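Local coordinates for mitochondrial dynamics protein MID49 (Mus musculus, PDB 4WOY) that recruits the fission GTPase Drp1 to the mitochondrial outer membrane and regulates its activity, the domain here being the cytosolic part with a nucleotidyltransferase-like fold, at residues S41-L46 / L130-K135; Q255-L260 / V265-E270. The protein carries 1 engineered substitution. All blocks are in the same frame, centred on the assembly; numbering follows the deposited sequence.

Contact 1. Residues S41-L46 / L130-K135; sequences SKFPEL and LELLRK
Leu132 reaches out from helix 126-139 and splits its two methyl groups between Leu46 and Phe43, and these three side chains make all the side-chain contacts between the segments. The closer half is with Leu46: the side chains approach tip to tip, CD2 of Leu132 lying 3.9 Å from CD1 of Leu46. The other branch meets the aromatic ring, Leu132 CD1 standing 4.1 Å from Phe43 CE1. Here the methyl comes in obliquely, and the two side chains lie alongside, pointing opposite ways. With CG of Leu132 anti to the backbone N (chi1 -180°), the branch points away from the helix, and the two methyls then diverge to the two partners. Even so, the backbones remain well apart, with 10.6 Å between the CA atoms of Phe43 and Leu133.

The turn that follows one helix here packs on the flank of another, within a domain of the nucleotidyltransferase superfamily. Phe43 is where the chain leaves the helical conformation of helix 18-42, and a type I beta turn follows, closed by the bond from Leu46 N to Phe43 O (3.0 Å). The turn directs both Phe43 and Leu46 at helix 126-139. One residue further along that helix, Leu133 faces the main sheet instead, touching Val178 and Met180 of strand 173-182, while Leu132 also packs on Arg117 and Phe118.

The solvent side is much looser. Pro44 and Glu45, at the middle of the turn, are exposed, as are Ser41 and Lys42 in the last helical turn. A weak bond from Lys42 NZ to Ser41 OG, 3.4 Å long, stays within the segment. On the helix, Lys135 is likewise exposed.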
ATOM      1  N   SER A  41      -5.483 -10.721 -23.752  1.00 49.34           N
ATOM      2  CA  SER A  41      -5.226 -11.690 -24.804  1.00 47.50           C
ATOM      3  C   SER A  41      -5.422 -13.122 -24.324  1.00 51.10           C
ATOM      4  O   SER A  41      -6.070 -13.933 -24.997  1.00 49.39           O
ATOM      5  CB  SER A  41      -3.798 -11.499 -25.323  1.00 50.39           C
ATOM      6  OG  SER A  41      -3.328 -12.637 -26.008  1.00 64.06           O
ATOM      7  N   LYS A  42      -4.857 -13.416 -23.157  1.00 54.47           N
ATOM      8  CA  LYS A  42      -4.862 -14.754 -22.581  1.00 51.11           C
ATOM      9  C   LYS A  42      -6.124 -15.108 -21.764  1.00 46.55           C
ATOM     10  O   LYS A  42      -6.482 -16.290 -21.638  1.00 55.07           O
ATOM     11  CB  LYS A  42      -3.615 -14.927 -21.718  1.00 53.48           C
ATOM     12  CG  LYS A  42      -2.340 -14.719 -22.487  1.00 60.48           C
ATOM     13  CD  LYS A  42      -2.109 -15.818 -23.513  1.00 75.17           C
ATOM     14  CE  LYS A  42      -0.733 -15.692 -24.169  1.00 80.34           C
ATOM     15  NZ  LYS A  42      -0.668 -14.492 -25.047  1.00 81.32           N
ATOM     16  N   PHE A  43      -6.750 -14.104 -21.161  1.00 42.90           N
ATOM     17  CA  PHE A  43      -7.931 -14.335 -20.332  1.00 43.31           C
ATOM     18  C   PHE A  43      -9.075 -13.394 -20.669  1.00 48.96           C
ATOM     19  O   PHE A  43      -9.555 -12.679 -19.790  1.00 50.32           O
ATOM     20  CB  PHE A  43      -7.581 -14.180 -18.852  1.00 41.43           C
ATOM     21  CG  PHE A  43      -6.512 -15.116 -18.383  1.00 54.60           C
ATOM     22  CD1 PHE A  43      -6.824 -16.417 -18.003  1.00 59.25           C
ATOM     23  CD2 PHE A  43      -5.190 -14.713 -18.354  1.00 49.17           C
ATOM     24  CE1 PHE A  43      -5.834 -17.291 -17.576  1.00 49.61           C
ATOM     25  CE2 PHE A  43      -4.199 -15.587 -17.940  1.00 52.87           C
ATOM     26  CZ  PHE A  43      -4.522 -16.878 -17.550  1.00 53.00           C
ATOM     27  N   PRO A  44      -9.542 -13.418 -21.929  1.00 55.56           N
ATOM     28  CA  PRO A  44     -10.650 -12.551 -22.334  1.00 50.38           C
ATOM     29  C   PRO A  44     -11.961 -12.872 -21.597  1.00 51.95           C
ATOM     30  O   PRO A  44     -12.809 -11.989 -21.492  1.00 54.10           O
ATOM     31  CB  PRO A  44     -10.762 -12.823 -23.838  1.00 52.88           C
ATOM     32  CG  PRO A  44     -10.270 -14.201 -23.983  1.00 53.16           C
ATOM     33  CD  PRO A  44      -9.143 -14.325 -23.025  1.00 49.65           C
ATOM     34  N   GLU A  45     -12.135 -14.106 -21.127  1.00 42.99           N
ATOM     35  CA  GLU A  45     -13.320 -14.476 -20.360  1.00 42.14           C
ATOM     36  C   GLU A  45     -13.312 -13.874 -18.926  1.00 41.10           C
ATOM     37  O   GLU A  45     -14.337 -13.883 -18.234  1.00 42.63           O
ATOM     38  CB  GLU A  45     -13.470 -15.998 -20.288  1.00 42.43           C
ATOM     39  CG  GLU A  45     -12.550 -16.692 -19.292  1.00 42.41           C
ATOM     40  CD  GLU A  45     -11.158 -16.970 -19.832  1.00 46.61           C
ATOM     41  OE1 GLU A  45     -10.757 -16.371 -20.853  1.00 43.35           O
ATOM     42  OE2 GLU A  45     -10.462 -17.801 -19.206  1.00 52.42           O
ATOM     43  N   LEU A  46     -12.160 -13.402 -18.452  1.00 47.41           N
ATOM     44  CA  LEU A  46     -12.102 -12.797 -17.119  1.00 49.58           C
ATOM     45  C   LEU A  46     -12.161 -11.283 -17.238  1.00 53.02           C
ATOM     46  O   LEU A  46     -11.208 -10.659 -17.719  1.00 47.21           O
ATOM     47  CB  LEU A  46     -10.838 -13.211 -16.372  1.00 39.06           C
ATOM     48  CG  LEU A  46     -10.582 -14.708 -16.260  1.00 42.47           C
ATOM     49  CD1 LEU A  46      -9.268 -14.934 -15.519  1.00 40.33           C
ATOM     50  CD2 LEU A  46     -11.759 -15.398 -15.547  1.00 40.78           C
ATOM     51  N   LEU A 130      -4.767 -15.569  -6.631  1.00 37.00           N
ATOM     52  CA  LEU A 130      -3.339 -15.357  -6.495  1.00 40.64           C
ATOM     53  C   LEU A 130      -2.531 -16.425  -7.228  1.00 44.39           C
ATOM     54  O   LEU A 130      -1.601 -16.086  -7.962  1.00 45.73           O
ATOM     55  CB  LEU A 130      -2.945 -15.321  -5.026  1.00 40.70           C
ATOM     56  CG  LEU A 130      -3.070 -13.968  -4.343  1.00 36.20           C
ATOM     57  CD1 LEU A 130      -2.684 -14.110  -2.890  1.00 45.98           C
ATOM     58  CD2 LEU A 130      -2.196 -12.927  -5.037  1.00 34.96           C
ATOM     59  N   GLU A 131      -2.910 -17.691  -7.065  1.00 40.33           N
ATOM     60  CA  GLU A 131      -2.227 -18.790  -7.760  1.00 50.35           C
ATOM     61  C   GLU A 131      -2.245 -18.592  -9.290  1.00 45.72           C
ATOM     62  O   GLU A 131      -1.247 -18.812  -9.968  1.00 49.09           O
ATOM     63  CB  GLU A 131      -2.903 -20.135  -7.451  1.00 57.60           C
ATOM     64  CG  GLU A 131      -2.942 -20.556  -5.998  1.00 76.76           C
ATOM     65  CD  GLU A 131      -3.740 -21.858  -5.793  1.00 86.28           C
ATOM     66  OE1 GLU A 131      -4.625 -22.134  -6.641  1.00 87.31           O
ATOM     67  OE2 GLU A 131      -3.511 -22.571  -4.780  1.00 85.92           O
ATOM     68  N   LEU A 132      -3.389 -18.167  -9.821  1.00 40.88           N
ATOM     69  CA  LEU A 132      -3.535 -17.989 -11.254  1.00 40.07           C
ATOM     70  C   LEU A 132      -2.630 -16.887 -11.780  1.00 34.07           C
ATOM     71  O   LEU A 132      -1.947 -17.064 -12.760  1.00 46.84           O
ATOM     72  CB  LEU A 132      -4.984 -17.671 -11.620  1.00 41.12           C
ATOM     73  CG  LEU A 132      -5.197 -17.483 -13.131  1.00 39.78           C
ATOM     74  CD1 LEU A 132      -5.311 -18.816 -13.829  1.00 38.18           C
ATOM     75  CD2 LEU A 132      -6.389 -16.593 -13.405  1.00 37.21           C
ATOM     76  N   LEU A 133      -2.648 -15.737 -11.139  1.00 39.21           N
ATOM     77  CA  LEU A 133      -1.837 -14.623 -11.611  1.00 47.38           C
ATOM     78  C   LEU A 133      -0.337 -14.849 -11.392  1.00 52.09           C
ATOM     79  O   LEU A 133       0.477 -14.433 -12.219  1.00 51.21           O
ATOM     80  CB  LEU A 133      -2.288 -13.326 -10.943  1.00 39.87           C
ATOM     81  CG  LEU A 133      -1.691 -12.038 -11.504  1.00 39.56           C
ATOM     82  CD1 LEU A 133      -1.760 -11.940 -13.047  1.00 34.18           C
ATOM     83  CD2 LEU A 133      -2.361 -10.863 -10.832  1.00 37.76           C
ATOM     84  N   ARG A 134       0.025 -15.522 -10.298  1.00 52.95           N
ATOM     85  CA  ARG A 134       1.420 -15.839 -10.038  1.00 52.19           C
ATOM     86  C   ARG A 134       1.957 -16.730 -11.154  1.00 55.08           C
ATOM     87  O   ARG A 134       3.085 -16.549 -11.621  1.00 54.44           O
ATOM     88  CB  ARG A 134       1.602 -16.511  -8.672  1.00 57.49           C
ATOM     89  CG  ARG A 134       3.084 -16.737  -8.270  1.00 59.17           C
ATOM     90  CD  ARG A 134       3.267 -16.759  -6.763  1.00 60.73           C
ATOM     91  NE  ARG A 134       2.200 -17.541  -6.158  1.00 64.71           N
ATOM     92  CZ  ARG A 134       1.415 -17.106  -5.178  1.00 63.02           C
ATOM     93  NH1 ARG A 134       1.596 -15.893  -4.660  1.00 56.68           N
ATOM     94  NH2 ARG A 134       0.450 -17.894  -4.710  1.00 64.41           N
ATOM     95  N   LYS A 135       1.140 -17.689 -11.575  1.00 52.23           N
ATOM     96  CA  LYS A 135       1.527 -18.605 -12.634  1.00 55.14           C
ATOM     97  C   LYS A 135       1.665 -17.893 -13.976  1.00 59.57           C
ATOM     98  O   LYS A 135       2.619 -18.126 -14.706  1.00 64.41           O
ATOM     99  CB  LYS A 135       0.501 -19.738 -12.752  1.00 50.86           C
ATOM    100  CG  LYS A 135       0.938 -20.868 -13.685  1.00 61.37           C
ATOM    101  CD  LYS A 135      -0.087 -22.015 -13.734  1.00 73.09           C
ATOM    102  CE  LYS A 135       0.227 -23.102 -12.704  1.00 79.51           C
ATOM    103  NZ  LYS A 135      -0.627 -24.316 -12.864  1.00 81.16           N
TER

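Contact 2. Residues Q255-L260 / V265-E270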
ATOM      1  N   GLN A 255      -1.119   6.405  10.120  1.00 51.60           N
ATOM      2  CA  GLN A 255      -2.000   6.451  11.276  1.00 54.63           C
ATOM      3  C   GLN A 255      -1.572   7.575  12.212  1.00 52.35           C
ATOM      4  O   GLN A 255      -2.406   8.274  12.799  1.00 45.60           O
ATOM      5  CB  GLN A 255      -1.977   5.099  11.996  1.00 51.52           C
ATOM      6  CG  GLN A 255      -2.993   4.077  11.517  1.00 50.93           C
ATOM      7  CD  GLN A 255      -3.487   4.290  10.104  1.00 51.22           C
ATOM      8  OE1 GLN A 255      -4.455   5.004   9.884  1.00 53.49           O
ATOM      9  NE2 GLN A 255      -2.856   3.635   9.148  1.00 50.16           N
ATOM     10  N   VAL A 256      -0.254   7.728  12.342  1.00 50.96           N
ATOM     11  CA  VAL A 256       0.322   8.770  13.178  1.00 46.21           C
ATOM     12  C   VAL A 256      -0.051  10.124  12.645  1.00 42.57           C
ATOM     13  O   VAL A 256      -0.453  10.987  13.406  1.00 37.17           O
ATOM     14  CB  VAL A 256       1.843   8.697  13.252  1.00 46.12           C
ATOM     15  CG1 VAL A 256       2.344   9.846  14.107  1.00 49.87           C
ATOM     16  CG2 VAL A 256       2.294   7.353  13.841  1.00 42.84           C
ATOM     17  N   VAL A 257       0.107  10.320  11.339  1.00 40.08           N
ATOM     18  CA  VAL A 257      -0.174  11.624  10.738  1.00 47.54           C
ATOM     19  C   VAL A 257      -1.677  11.920  10.665  1.00 53.66           C
ATOM     20  O   VAL A 257      -2.093  13.069  10.796  1.00 57.05           O
ATOM     21  CB  VAL A 257       0.464  11.744   9.345  1.00 50.40           C
ATOM     22  CG1 VAL A 257       0.052  13.084   8.663  1.00 42.75           C
ATOM     23  CG2 VAL A 257       1.982  11.644   9.481  1.00 42.54           C
ATOM     24  N   LEU A 258      -2.499  10.891  10.486  1.00 52.23           N
ATOM     25  CA  LEU A 258      -3.943  11.103  10.556  1.00 48.57           C
ATOM     26  C   LEU A 258      -4.355  11.552  11.958  1.00 42.14           C
ATOM     27  O   LEU A 258      -5.206  12.404  12.106  1.00 45.81           O
ATOM     28  CB  LEU A 258      -4.708   9.843  10.143  1.00 48.24           C
ATOM     29  CG  LEU A 258      -4.743   9.659   8.617  1.00 47.56           C
ATOM     30  CD1 LEU A 258      -5.288   8.307   8.211  1.00 42.36           C
ATOM     31  CD2 LEU A 258      -5.545  10.782   7.956  1.00 52.62           C
ATOM     32  N   HIS A 259      -3.740  10.984  12.985  1.00 44.45           N
ATOM     33  CA  HIS A 259      -4.062  11.347  14.353  1.00 48.89           C
ATOM     34  C   HIS A 259      -3.711  12.798  14.659  1.00 54.04           C
ATOM     35  O   HIS A 259      -4.539  13.548  15.168  1.00 48.37           O
ATOM     36  CB  HIS A 259      -3.339  10.416  15.327  1.00 56.75           C
ATOM     37  CG  HIS A 259      -3.662  10.677  16.764  1.00 62.63           C
ATOM     38  ND1 HIS A 259      -2.889  11.490  17.568  1.00 63.79           N
ATOM     39  CD2 HIS A 259      -4.681  10.242  17.541  1.00 64.60           C
ATOM     40  CE1 HIS A 259      -3.414  11.538  18.778  1.00 60.93           C
ATOM     41  NE2 HIS A 259      -4.500  10.786  18.790  1.00 63.93           N
ATOM     42  N   LEU A 260      -2.484  13.199  14.344  1.00 64.55           N
ATOM     43  CA  LEU A 260      -2.065  14.580  14.567  1.00 65.64           C
ATOM     44  C   LEU A 260      -2.755  15.479  13.560  1.00 74.06           C
ATOM     45  O   LEU A 260      -3.284  16.529  13.923  1.00 79.19           O
ATOM     46  CB  LEU A 260      -0.545  14.739  14.424  1.00 57.37           C
ATOM     47  CG  LEU A 260       0.405  13.804  15.172  1.00 54.05           C
ATOM     48  CD1 LEU A 260       1.836  14.257  15.016  1.00 53.47           C
ATOM     49  CD2 LEU A 260       0.039  13.740  16.626  1.00 61.51           C
ATOM     50  N   VAL A 265      -4.395  22.562  14.202  1.00146.37           N
ATOM     51  CA  VAL A 265      -3.154  22.915  14.861  1.00122.15           C
ATOM     52  C   VAL A 265      -2.182  23.251  13.721  1.00 94.53           C
ATOM     53  O   VAL A 265      -2.516  23.029  12.559  1.00 92.43           O
ATOM     54  CB  VAL A 265      -2.715  21.747  15.807  1.00 77.32           C
ATOM     55  CG1 VAL A 265      -1.222  21.709  16.096  1.00 70.11           C
ATOM     56  CG2 VAL A 265      -3.508  21.825  17.103  1.00 77.46           C
ATOM     57  N   ALA A 266      -1.035  23.850  14.022  1.00 70.57           N
ATOM     58  CA  ALA A 266      -0.157  24.392  12.980  1.00 55.13           C
ATOM     59  C   ALA A 266       0.471  23.315  12.088  1.00 56.24           C
ATOM     60  O   ALA A 266       1.192  22.432  12.558  1.00 54.81           O
ATOM     61  CB  ALA A 266       0.925  25.253  13.604  1.00 56.84           C
ATOM     62  N   TRP A 267       0.188  23.407  10.793  1.00 60.22           N
ATOM     63  CA  TRP A 267       0.692  22.472   9.786  1.00 53.50           C
ATOM     64  C   TRP A 267       1.478  23.196   8.685  1.00 55.87           C
ATOM     65  O   TRP A 267       1.565  22.728   7.550  1.00 61.48           O
ATOM     66  CB  TRP A 267      -0.458  21.638   9.209  1.00 46.18           C
ATOM     67  CG  TRP A 267      -0.828  20.495  10.113  1.00 51.12           C
ATOM     68  CD1 TRP A 267      -1.945  20.376  10.901  1.00 51.01           C
ATOM     69  CD2 TRP A 267      -0.086  19.275  10.282  1.00 51.71           C
ATOM     70  NE1 TRP A 267      -1.920  19.168  11.569  1.00 53.65           N
ATOM     71  CE2 TRP A 267      -0.794  18.476  11.205  1.00 50.19           C
ATOM     72  CE3 TRP A 267       1.115  18.786   9.744  1.00 52.55           C
ATOM     73  CZ2 TRP A 267      -0.345  17.225  11.600  1.00 45.35           C
ATOM     74  CZ3 TRP A 267       1.563  17.550  10.133  1.00 47.66           C
ATOM     75  CH2 TRP A 267       0.835  16.777  11.057  1.00 49.08           C
ATOM     76  N   THR A 268       2.065  24.330   9.055  1.00 49.39           N
ATOM     77  CA  THR A 268       2.974  25.052   8.184  1.00 54.73           C
ATOM     78  C   THR A 268       4.327  24.373   8.177  1.00 50.92           C
ATOM     79  O   THR A 268       4.622  23.540   9.039  1.00 56.40           O
ATOM     80  CB  THR A 268       3.202  26.499   8.656  1.00 63.31           C
ATOM     81  OG1 THR A 268       3.772  26.456   9.967  1.00 60.64           O
ATOM     82  CG2 THR A 268       1.903  27.322   8.686  1.00 56.63           C
ATOM     83  N   GLU A 269       5.162  24.748   7.215  1.00 48.72           N
ATOM     84  CA  GLU A 269       6.539  24.275   7.181  1.00 52.27           C
ATOM     85  C   GLU A 269       7.268  24.737   8.445  1.00 57.05           C
ATOM     86  O   GLU A 269       8.126  24.043   8.993  1.00 54.23           O
ATOM     87  CB  GLU A 269       7.240  24.783   5.919  1.00 52.30           C
ATOM     88  CG  GLU A 269       8.632  24.217   5.726  1.00 47.42           C
ATOM     89  CD  GLU A 269       9.386  24.879   4.610  1.00 49.72           C
ATOM     90  OE1 GLU A 269       9.370  24.329   3.483  1.00 56.71           O
ATOM     91  OE2 GLU A 269       9.974  25.954   4.849  1.00 55.50           O
ATOM     92  N   GLU A 270       6.879  25.909   8.922  1.00 51.56           N
ATOM     93  CA  GLU A 270       7.487  26.499  10.096  1.00 60.41           C
ATOM     94  C   GLU A 270       7.338  25.577  11.307  1.00 59.72           C
ATOM     95  O   GLU A 270       8.245  25.486  12.148  1.00 54.15           O
ATOM     96  CB  GLU A 270       6.852  27.863  10.361  1.00 57.64           C
ATOM     97  CG  GLU A 270       7.384  28.581  11.575  1.00 67.23           C
ATOM     98  CD  GLU A 270       6.768  29.951  11.750  1.00 76.24           C
ATOM     99  OE1 GLU A 270       6.991  30.555  12.814  1.00 84.39           O
ATOM    100  OE2 GLU A 270       6.066  30.427  10.827  1.00 76.81           O
TER
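Trp267 turns the six-membered end of its indole toward Leu260, and nearly all of the contact is made by this one ring. The apolar part begins at CB of Leu260, which is 3.8 Å from CZ2 of Trp267 and slightly further from CH2. Further back on the same helix, Val257 adds a looser touch, its CG1 lying 4.5 Å from Trp267 CH2 and coming at the ring obliquely. The indole reaches the helix with CG of Trp267 beside its own backbone N, anti to the carbonyl carbon (chi1 -81°).

A second kind of meeting is between ring and backbone. At the indole edge, in the plane of the ring, sits the backbone carbonyl of Leu260, and the 3.6 Å between Leu260 C and Trp267 CZ2 is the closest approach of all. The carbonyl oxygen lies toward the nitrogen end, yet Leu260 O and Trp267 NE1 are 3.8 Å apart and do not bond. NE1 is buried with no hydrogen-bond partner in the model.

The polar bonds near the indole come from outside the two segments. Arg228 makes a cation-pi interaction with the indole, and Trp267 O accepts a hydrogen bond from Thr227 OG1, so ring and backbone of this residue are both held from the same neighbouring piece of chain. Glu269 forms a salt bridge with Arg230.

The segments belong to the helical region related to the Mab-21 HhH/H2TH-like domain, where the loop after helix 250-261 folds back on the helix it has just left. Leu231 of helix 228-241 touches both Val257 and Trp267, Leu217 of helix 210-224 packs on Val257, and helix 272-288 borders the contact through Gln278 against Leu260 and Arg275 against Trp267.

In the fold
Followed from the N terminus, the chain illustrates two scales of closure. Contact 1 comes first: it joins the turn just after helix 18-42 to helix 126-139 after an excursion of 83 residues that includes several strands of the main sheet and a two-stranded hairpin, and so ties distant parts of the nucleotidyltransferase-like region together. Contact 2 follows in series, neither nested in the first nor crossing it, and closes over only four residues between its segments, where the chain leaves helix 250-261 for helix 272-288 in the Mab-21-like helical region. The contacts lie on opposite sides of the chain's centre, their own centres about 43 Å apart, and do not touch.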